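Local coordinates for protein extracellular sialidase/neuraminidase, putative (Aspergillus fumigatus, PDB 2XZI) that acts as a Kdnase of the sialidase family, probably hydrolysing the glycosidic bonds of terminal Kdn residues, at residues A[54-59]-A[103-108]. Residues are numbered along the deposited sequence; the frame is centred on the assembly and turned at random.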
loop_
_atom_site.group_PDB
_atom_site.type_symbol
_atom_site.label_atom_id
_atom_site.label_comp_id
_atom_site.label_asym_id
_atom_site.label_seq_id
_atom_site.Cartn_x
_atom_site.Cartn_y
_atom_site.Cartn_z
ATOM N N PHE A 54 6.579 4.279 -2.735
ATOM C CA PHE A 54 7.411 3.221 -2.185
ATOM C C PHE A 54 7.052 1.887 -2.797
ATOM O O PHE A 54 5.918 1.680 -3.249
ATOM C CB PHE A 54 7.206 3.100 -0.680
ATOM C CG PHE A 54 7.418 4.375 0.072
ATOM C CD1 PHE A 54 6.359 5.255 0.283
ATOM C CD2 PHE A 54 8.653 4.687 0.604
ATOM C CE1 PHE A 54 6.555 6.456 0.991
ATOM C CE2 PHE A 54 8.848 5.890 1.310
ATOM C CZ PHE A 54 7.793 6.752 1.515
ATOM N N ALA A 55 8.020 0.978 -2.812
ATOM C CA ALA A 55 7.764 -0.383 -3.259
ATOM C C ALA A 55 8.825 -1.324 -2.698
ATOM O O ALA A 55 9.886 -0.881 -2.200
ATOM C CB ALA A 55 7.769 -0.443 -4.782
ATOM N N GLU A 56 8.529 -2.617 -2.777
ATOM C CA GLU A 56 9.527 -3.641 -2.587
ATOM C C GLU A 56 10.265 -3.890 -3.884
ATOM O O GLU A 56 9.666 -4.237 -4.907
ATOM C CB GLU A 56 8.850 -4.935 -2.137
ATOM C CG GLU A 56 8.404 -4.915 -0.688
ATOM C CD GLU A 56 7.761 -6.213 -0.258
ATOM O OE1 GLU A 56 8.073 -7.279 -0.848
ATOM O OE2 GLU A 56 6.956 -6.169 0.694
ATOM N N GLY A 57 11.578 -3.690 -3.836
ATOM C CA GLY A 57 12.463 -4.018 -4.956
ATOM C C GLY A 57 12.891 -5.458 -4.734
ATOM O O GLY A 57 13.714 -5.773 -3.869
ATOM N N ARG A 58 12.294 -6.350 -5.498
ATOM C CA ARG A 58 12.557 -7.778 -5.365
ATOM C C ARG A 58 13.708 -8.158 -6.309
ATOM O O ARG A 58 13.549 -8.191 -7.535
ATOM C CB ARG A 58 11.262 -8.584 -5.570
ATOM C CG ARG A 58 10.172 -8.212 -4.566
ATOM C CD ARG A 58 8.971 -9.134 -4.604
ATOM N NE ARG A 58 8.133 -8.879 -3.428
ATOM C CZ ARG A 58 7.109 -9.639 -3.041
ATOM N NH1 ARG A 58 6.768 -10.737 -3.711
ATOM N NH2 ARG A 58 6.441 -9.316 -1.937
ATOM N N ARG A 59 14.868 -8.432 -5.713
ATOM C CA ARG A 59 16.112 -8.434 -6.454
ATOM C C ARG A 59 16.172 -9.466 -7.555
ATOM O O ARG A 59 16.509 -9.126 -8.700
ATOM C CB ARG A 59 17.275 -8.596 -5.497
ATOM C CG ARG A 59 17.516 -7.353 -4.629
ATOM C CD ARG A 59 18.594 -6.441 -5.196
ATOM N NE ARG A 59 19.903 -7.112 -5.230
ATOM C CZ ARG A 59 20.598 -7.361 -6.343
ATOM N NH1 ARG A 59 20.143 -6.983 -7.542
ATOM N NH2 ARG A 59 21.773 -7.983 -6.240
ATOM N N GLY A 103 10.217 -4.982 3.636
ATOM C CA GLY A 103 8.999 -4.761 2.862
ATOM C C GLY A 103 7.791 -4.279 3.616
ATOM O O GLY A 103 7.898 -3.696 4.694
ATOM N N ASN A 104 6.626 -4.536 3.023
ATOM C CA ASN A 104 5.346 -4.052 3.562
ATOM C C ASN A 104 5.340 -2.537 3.836
ATOM O O ASN A 104 4.978 -2.100 4.927
ATOM C CB ASN A 104 4.974 -4.814 4.846
ATOM C CG ASN A 104 4.450 -6.197 4.569
ATOM O OD1 ASN A 104 5.203 -7.090 4.149
ATOM N ND2 ASN A 104 3.155 -6.390 4.768
ATOM N N PRO A 105 5.758 -1.714 2.864
ATOM C CA PRO A 105 5.774 -0.286 3.191
ATOM C C PRO A 105 4.402 0.236 3.619
ATOM O O PRO A 105 3.403 0.026 2.922
ATOM C CB PRO A 105 6.208 0.371 1.866
ATOM C CG PRO A 105 5.805 -0.620 0.829
ATOM C CD PRO A 105 6.077 -1.944 1.443
ATOM N N THR A 106 4.361 0.899 4.779
ATOM C CA THR A 106 3.122 1.473 5.314
ATOM C C THR A 106 3.423 2.877 5.861
ATOM O O THR A 106 3.677 3.053 7.054
ATOM C CB THR A 106 2.489 0.557 6.381
ATOM O OG1 THR A 106 2.452 -0.780 5.883
ATOM C CG2 THR A 106 1.065 0.990 6.709
ATOM N N PRO A 107 3.389 3.878 4.973
ATOM C CA PRO A 107 3.721 5.263 5.330
ATOM C C PRO A 107 2.540 6.024 5.907
ATOM O O PRO A 107 1.382 5.723 5.592
ATOM C CB PRO A 107 4.159 5.867 3.991
ATOM C CG PRO A 107 3.323 5.122 2.982
ATOM C CD PRO A 107 3.289 3.703 3.508
ATOM N N VAL A 108 2.822 7.038 6.730
ATOM C CA VAL A 108 1.835 8.018 7.143
ATOM C C VAL A 108 2.537 9.369 7.312
ATOM O O VAL A 108 3.599 9.444 7.923
ATOM C CB VAL A 108 1.075 7.584 8.435
ATOM C CG1 VAL A 108 2.033 7.340 9.611
ATOM C CG2 VAL A 108 -0.061 8.579 8.778
HETATM O O HOH W 1 4.963 -7.918 1.351
#
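E56 reaches from strand 51-58 to the backbone of G103 and N104 on strand 101-109. Its CB sets out past the opposing strand rather than straight at it, and chi1 of -75° places CG anti to the carbonyl carbon, 3.6 Å from G103 CA. Beyond CG the chain is extended, and E56 CD stays 3.7 Å from G103 CA. OE2 then accepts a nearly straight hydrogen bond (169°) from N104 N, 2.9 Å away, on its anti side and somewhat out of the carboxylate plane. Glycine suits position 103, because a beta carbon there would collide with OE2. A water lies within hydrogen-bonding distance of both E56 OE2 and N104 OD1, linking the two side chains. The other oxygen, OE1, takes two bonds from one face of its plane: R58 NH2 at 2.8 Å and R58 NE at 3.0 Å, a side-on salt bridge.

The strands, antiparallel in direction at 170°, belong to two successive four-stranded sheets of the beta-propeller fold of sialidases, so side chains rather than backbone ladders join these blades. At the pocket end of the contact, R58 NH2 also bonds O4 of the bound Kdn sugar, and R58 NH1 pairs with D64; E56 is thus a second-shell acid that positions a pocket arginine and probably offsets its charge. The amide of N104 is turned to V185 O and R151.

Further along, the blades meet through apolar groups. F54 CB touches P105 CB at 3.9 Å, while CE1 of its ring meets P107 CB obliquely at the same distance. Prolines fit well on this edge strand, being compact, apolar and without an N-H to satisfy, and L117 of the neighbouring strand packs against both F54 and P107.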